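Local coordinates for protein vibralactone Cyclase (Boreostereum vibrans, PDB 6KD0) that probably catalyses the cyclization that forms the fused bicyclic beta-lactone of vibralactone, using an alpha/beta-hydrolase fold, at residues A40-V45 and F313-R318; T304-V309 and M320-K325. One frame throughout, in Å; residues are numbered along the deposited sequence.

Interaction 1. Residues A40-V45 and F313-R318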
loop_
_atom_site.group_PDB
_atom_site.type_symbol
_atom_site.label_atom_id
_atom_site.label_comp_id
_atom_site.label_asym_id
_atom_site.label_seq_id
_atom_site.Cartn_x
_atom_site.Cartn_y
_atom_site.Cartn_z
ATOM N N ALA A 40 3.271 5.070 18.985
ATOM C CA ALA A 40 2.327 4.806 20.072
ATOM C C ALA A 40 0.909 5.168 19.674
ATOM O O ALA A 40 -0.048 4.543 20.145
ATOM C CB ALA A 40 2.728 5.581 21.330
ATOM N N PHE A 41 0.747 6.199 18.834
ATOM C CA PHE A 41 -0.590 6.611 18.418
ATOM C C PHE A 41 -1.233 5.540 17.557
ATOM O O PHE A 41 -2.441 5.256 17.678
ATOM C CB PHE A 41 -0.521 7.933 17.647
ATOM C CG PHE A 41 -1.875 8.449 17.194
ATOM C CD1 PHE A 41 -2.827 8.856 18.126
ATOM C CD2 PHE A 41 -2.186 8.532 15.846
ATOM C CE1 PHE A 41 -4.065 9.326 17.718
ATOM C CE2 PHE A 41 -3.431 9.016 15.430
ATOM C CZ PHE A 41 -4.367 9.407 16.364
ATOM N N TRP A 42 -0.448 4.968 16.635
ATOM C CA TRP A 42 -0.971 3.855 15.847
ATOM C C TRP A 42 -1.256 2.643 16.730
ATOM O O TRP A 42 -2.277 1.969 16.555
ATOM C CB TRP A 42 -0.006 3.506 14.707
ATOM C CG TRP A 42 -0.279 4.378 13.521
ATOM C CD1 TRP A 42 0.176 5.644 13.318
ATOM C CD2 TRP A 42 -1.127 4.065 12.405
ATOM N NE1 TRP A 42 -0.331 6.142 12.132
ATOM C CE2 TRP A 42 -1.126 5.185 11.550
ATOM C CE3 TRP A 42 -1.876 2.941 12.043
ATOM C CZ2 TRP A 42 -1.842 5.214 10.351
ATOM C CZ3 TRP A 42 -2.584 2.966 10.864
ATOM C CH2 TRP A 42 -2.561 4.099 10.024
ATOM N N ASP A 43 -0.384 2.373 17.705
ATOM C CA ASP A 43 -0.555 1.193 18.559
ATOM C C ASP A 43 -1.740 1.329 19.520
ATOM O O ASP A 43 -2.388 0.331 19.866
ATOM C CB ASP A 43 0.731 0.942 19.346
ATOM C CG ASP A 43 0.663 -0.312 20.195
ATOM O OD1 ASP A 43 0.545 -1.420 19.626
ATOM O OD2 ASP A 43 0.733 -0.183 21.438
ATOM N N GLU A 44 -2.026 2.545 19.980
ATOM C CA GLU A 44 -2.949 2.760 21.090
ATOM C C GLU A 44 -4.293 3.309 20.654
ATOM O O GLU A 44 -5.292 3.109 21.355
ATOM C CB GLU A 44 -2.312 3.708 22.121
ATOM C CG GLU A 44 -1.159 3.049 22.887
ATOM C CD GLU A 44 -0.207 4.033 23.573
ATOM O OE1 GLU A 44 -0.560 5.221 23.743
ATOM O OE2 GLU A 44 0.910 3.611 23.935
ATOM N N VAL A 45 -4.349 3.982 19.508
ATOM C CA VAL A 45 -5.568 4.652 19.094
ATOM C C VAL A 45 -6.024 4.117 17.742
ATOM O O VAL A 45 -7.144 3.612 17.618
ATOM C CB VAL A 45 -5.389 6.185 19.047
ATOM C CG1 VAL A 45 -6.676 6.850 18.543
ATOM C CG2 VAL A 45 -5.042 6.720 20.428
ATOM N N PHE A 313 -7.352 8.625 5.154
ATOM C CA PHE A 313 -8.546 8.948 5.931
ATOM C C PHE A 313 -9.374 7.707 6.227
ATOM O O PHE A 313 -10.091 7.676 7.231
ATOM C CB PHE A 313 -9.403 9.973 5.197
ATOM C CG PHE A 313 -10.341 9.350 4.203
ATOM C CD1 PHE A 313 -9.886 8.973 2.948
ATOM C CD2 PHE A 313 -11.666 9.113 4.536
ATOM C CE1 PHE A 313 -10.752 8.381 2.032
ATOM C CE2 PHE A 313 -12.525 8.518 3.632
ATOM C CZ PHE A 313 -12.067 8.153 2.381
ATOM N N HIS A 314 -9.304 6.676 5.367
ATOM C CA HIS A 314 -10.106 5.481 5.605
ATOM C C HIS A 314 -9.551 4.604 6.716
ATOM O O HIS A 314 -10.289 3.774 7.246
ATOM C CB HIS A 314 -10.288 4.680 4.303
ATOM C CG HIS A 314 -9.176 3.730 3.978
ATOM N ND1 HIS A 314 -7.922 4.149 3.590
ATOM C CD2 HIS A 314 -9.153 2.378 3.921
ATOM C CE1 HIS A 314 -7.168 3.096 3.338
ATOM N NE2 HIS A 314 -7.890 2.008 3.532
ATOM N N MET A 315 -8.283 4.769 7.095
ATOM C CA MET A 315 -7.712 4.023 8.213
ATOM C C MET A 315 -7.979 4.700 9.539
ATOM O O MET A 315 -8.050 4.032 10.578
ATOM C CB MET A 315 -6.198 3.871 8.048
ATOM C CG MET A 315 -5.778 3.102 6.805
ATOM S SD MET A 315 -6.339 1.390 6.789
ATOM C CE MET A 315 -5.314 0.706 8.095
ATOM N N LEU A 316 -8.124 6.011 9.523
ATOM C CA LEU A 316 -8.387 6.752 10.742
ATOM C C LEU A 316 -9.865 7.024 10.968
ATOM O O LEU A 316 -10.256 7.292 12.108
ATOM C CB LEU A 316 -7.618 8.072 10.720
ATOM C CG LEU A 316 -6.191 7.943 11.261
ATOM C CD1 LEU A 316 -5.237 7.249 10.251
ATOM C CD2 LEU A 316 -5.662 9.285 11.681
ATOM N N PHE A 317 -10.695 6.953 9.928
ATOM C CA PHE A 317 -12.109 7.291 10.054
ATOM C C PHE A 317 -12.969 6.246 9.356
ATOM O O PHE A 317 -13.889 6.576 8.617
ATOM C CB PHE A 317 -12.371 8.681 9.483
ATOM C CG PHE A 317 -11.510 9.751 10.090
ATOM C CD1 PHE A 317 -11.820 10.279 11.328
ATOM C CD2 PHE A 317 -10.375 10.211 9.436
ATOM C CE1 PHE A 317 -11.028 11.260 11.909
ATOM C CE2 PHE A 317 -9.572 11.200 10.008
ATOM C CZ PHE A 317 -9.897 11.722 11.249
ATOM N N ARG A 318 -12.682 4.961 9.586
ATOM C CA ARG A 318 -13.369 3.908 8.841
ATOM C C ARG A 318 -14.883 3.947 9.033
ATOM O O ARG A 318 -15.621 3.466 8.166
ATOM C CB ARG A 318 -12.827 2.529 9.238
ATOM C CG ARG A 318 -13.368 1.369 8.371
ATOM C CD ARG A 318 -12.950 1.546 6.901
ATOM N NE ARG A 318 -11.507 1.313 6.804
ATOM C CZ ARG A 318 -10.957 0.115 6.627
ATOM N NH1 ARG A 318 -11.731 -0.960 6.472
ATOM N NH2 ARG A 318 -9.631 -0.019 6.601
#
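Trp42 reaches out from helix 35-54 with the six-membered end of its indole and brings that end up to Leu316 and Met315. Leu316 CD1 lies 4.0 Å from Trp42 CZ2, while Met315 meets the ring through its CB, 4.1 Å from Trp42 CH2. Both side chains cross that of Trp42 at about a right angle, and the touching atoms stand obliquely to the indole ring. Beside this, the other methyl of Leu316, CD2, comes to the edge of the Phe41 ring, near its plane, 4.4 Å from Phe41 CE2, so the leucine fork spans the two aromatic residues. Phe41 CG stands anti to the backbone N (chi1 -179°), and the ring reaches toward the leucine. The contact joins an N-terminal helix to the short helix 313-316, which follows His311, the likely histidine of a Ser177-His311-Asp281 triad of alpha/beta-hydrolase type. Within segment 313-318, Met315 CG sits over one face of the His314 imidazole, toward its rim. Arg318 NE donates to His314 O (2.8 Å, N-H...O 161°) from above the carbonyl plane, and Arg318 NH2 forms a salt bridge with Asp117. Met113 adds to the packing on Trp42, and Leu50 touches both Met315 and Arg318.

Interaction 2. Residues T304-V309 and M320-K325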
loop_
_atom_site.group_PDB
_atom_site.type_symbol
_atom_site.label_atom_id
_atom_site.label_comp_id
_atom_site.label_asym_id
_atom_site.label_seq_id
_atom_site.Cartn_x
_atom_site.Cartn_y
_atom_site.Cartn_z
ATOM N N THR A 304 -8.698 5.621 -9.386
ATOM C CA THR A 304 -9.858 6.069 -8.625
ATOM C C THR A 304 -9.416 7.216 -7.744
ATOM O O THR A 304 -8.474 7.051 -6.962
ATOM C CB THR A 304 -10.443 4.963 -7.748
ATOM O OG1 THR A 304 -10.772 3.834 -8.559
ATOM C CG2 THR A 304 -11.690 5.483 -7.060
ATOM N N MET A 305 -10.097 8.355 -7.855
ATOM C CA MET A 305 -9.778 9.547 -7.078
ATOM C C MET A 305 -10.867 9.819 -6.039
ATOM O O MET A 305 -12.063 9.818 -6.365
ATOM C CB MET A 305 -9.600 10.758 -8.005
ATOM C CG MET A 305 -9.484 12.091 -7.267
ATOM S SD MET A 305 -7.981 12.254 -6.246
ATOM C CE MET A 305 -6.690 12.252 -7.507
ATOM N N TYR A 306 -10.461 10.049 -4.788
ATOM C CA TYR A 306 -11.361 10.474 -3.720
ATOM C C TYR A 306 -11.113 11.943 -3.413
ATOM O O TYR A 306 -10.219 12.281 -2.621
ATOM C CB TYR A 306 -11.176 9.611 -2.467
ATOM C CG TYR A 306 -11.883 8.285 -2.591
ATOM C CD1 TYR A 306 -11.408 7.300 -3.445
ATOM C CD2 TYR A 306 -13.058 8.037 -1.885
ATOM C CE1 TYR A 306 -12.070 6.100 -3.578
ATOM C CE2 TYR A 306 -13.727 6.830 -2.010
ATOM C CZ TYR A 306 -13.225 5.869 -2.851
ATOM O OH TYR A 306 -13.885 4.666 -2.991
ATOM N N PRO A 307 -11.866 12.862 -4.023
ATOM C CA PRO A 307 -11.623 14.288 -3.773
ATOM C C PRO A 307 -12.014 14.692 -2.359
ATOM O O PRO A 307 -12.893 14.098 -1.732
ATOM C CB PRO A 307 -12.497 15.003 -4.814
ATOM C CG PRO A 307 -13.398 13.983 -5.395
ATOM C CD PRO A 307 -12.885 12.618 -5.059
ATOM N N GLY A 308 -11.326 15.714 -1.859
ATOM C CA GLY A 308 -11.681 16.339 -0.597
ATOM C C GLY A 308 -11.421 15.523 0.652
ATOM O O GLY A 308 -11.918 15.891 1.726
ATOM N N VAL A 309 -10.674 14.427 0.558
ATOM C CA VAL A 309 -10.317 13.683 1.767
ATOM C C VAL A 309 -8.808 13.481 1.836
ATOM O O VAL A 309 -8.130 13.411 0.795
ATOM C CB VAL A 309 -11.063 12.342 1.848
ATOM C CG1 VAL A 309 -12.505 12.601 2.256
ATOM C CG2 VAL A 309 -11.006 11.618 0.531
ATOM N N MET A 320 -16.804 6.397 8.726
ATOM C CA MET A 320 -17.396 7.201 7.665
ATOM C C MET A 320 -17.927 6.286 6.575
ATOM O O MET A 320 -17.292 5.287 6.225
ATOM C CB MET A 320 -16.368 8.158 7.056
ATOM C CG MET A 320 -16.027 9.388 7.865
ATOM S SD MET A 320 -14.754 10.349 7.022
ATOM C CE MET A 320 -15.684 11.112 5.695
ATOM N N LYS A 321 -19.108 6.619 6.044
ATOM C CA LYS A 321 -19.619 5.883 4.890
ATOM C C LYS A 321 -18.655 5.981 3.711
ATOM O O LYS A 321 -18.447 5.001 2.983
ATOM C CB LYS A 321 -21.005 6.404 4.504
ATOM C CG LYS A 321 -22.065 6.160 5.570
ATOM C CD LYS A 321 -23.191 7.194 5.512
ATOM C CE LYS A 321 -22.696 8.641 5.336
ATOM N NZ LYS A 321 -21.801 9.120 6.423
ATOM N N LEU A 322 -18.027 7.146 3.536
ATOM C CA LEU A 322 -17.051 7.325 2.462
ATOM C C LEU A 322 -15.835 6.417 2.637
ATOM O O LEU A 322 -15.309 5.878 1.653
ATOM C CB LEU A 322 -16.615 8.787 2.404
ATOM C CG LEU A 322 -15.926 9.266 1.131
ATOM C CD1 LEU A 322 -16.800 9.025 -0.104
ATOM C CD2 LEU A 322 -15.580 10.726 1.269
ATOM N N ALA A 323 -15.362 6.261 3.879
ATOM C CA ALA A 323 -14.233 5.378 4.167
ATOM C C ALA A 323 -14.591 3.924 3.893
ATOM O O ALA A 323 -13.777 3.155 3.360
ATOM C CB ALA A 323 -13.790 5.567 5.618
ATOM N N GLN A 324 -15.807 3.521 4.262
ATOM C CA GLN A 324 -16.244 2.172 3.940
ATOM C C GLN A 324 -16.281 1.977 2.435
ATOM O O GLN A 324 -15.928 0.905 1.931
ATOM C CB GLN A 324 -17.608 1.901 4.571
ATOM C CG GLN A 324 -17.490 1.620 6.058
ATOM C CD GLN A 324 -18.784 1.858 6.801
ATOM O OE1 GLN A 324 -18.932 2.835 7.538
ATOM N NE2 GLN A 324 -19.731 0.972 6.603
ATOM N N LYS A 325 -16.665 3.018 1.694
ATOM C CA LYS A 325 -16.696 2.880 0.241
ATOM C C LYS A 325 -15.284 2.734 -0.307
ATOM O O LYS A 325 -15.046 1.950 -1.235
ATOM C CB LYS A 325 -17.411 4.073 -0.390
ATOM C CG LYS A 325 -17.664 3.898 -1.874
ATOM C CD LYS A 325 -18.581 4.983 -2.427
ATOM C CE LYS A 325 -18.649 4.942 -3.957
ATOM N NZ LYS A 325 -18.107 6.199 -4.562
#
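Leu322 O stands obliquely to the Tyr306 ring, 4.1 Å from Tyr306 CE2; the Leu322 methyl CD1 is 4.2 Å from the same ring carbon. Phe326, further along helix 321-338, brings a second ring to the tyrosine, the two planes inclined at about 55°. At the far end of the phenol, Tyr306 OH lies 3.4 Å from Lys325 O; its weak hydrogen bond is with Glu329, giving the hydroxyl of this buried residue a polar partner on the helix. Lys325 joins in through the start of its aliphatic chain, with CG 4.0 Å from Tyr306 OH; the chain is extended to CE and bends only at the last torsion. Tyr306 CG is anti to the carbonyl carbon (chi1 -79°), on a CB that points at the helix, and the ring spans the gap between strand and helix.

Strand 301-307 is the outermost strand at one end of the central sheet of the alpha/beta-hydrolase fold, parallel to strand 273-278, and helix 321-338 packs against it. A type II beta turn from Tyr306 to Val309 carries the chain round a corner at Gly308, which has positive phi. The turn brings a second apolar side chain to the helix: Val309 CG1 packs on Leu322 CD2 at 3.7 Å, the two side chains meeting at a slant. The two methyls of Leu322 thus divide their work, CD1 facing the tyrosine and CD2 the valine. Met320 occupies the N-cap position of the helix, and its side chain turns to Phe18 and Val21 of helix 18-24; Phe18 also touches Val309. Two residues before Tyr306, Thr304 OG1 hydrogen-bonds to Glu329, the same residue that pairs weakly with the tyrosine.

Overall arrangement
Segments 313-318 and 320-325 follow each other in the chain, and the two contacts, with centres about 16 Å apart, meet where Ala323 packs against Phe313, Phe317 and Arg318. Each contact is partly buried. Interaction 1 ties helix 35-54 to helix 313-316 across 267 intervening residues, whereas interaction 2 closes a local connection between the edge strand 301-307 and helix 321-338, with helix 313-316 in the ten residues between the segments. Across the segments, interaction 1 is wholly apolar, aromatic against aliphatic. Interaction 2 buries more surface, 209 against 150 Å², and mixes methyl packing with a tyrosine hydroxyl close to a helix carbonyl, beside the exposed Lys325.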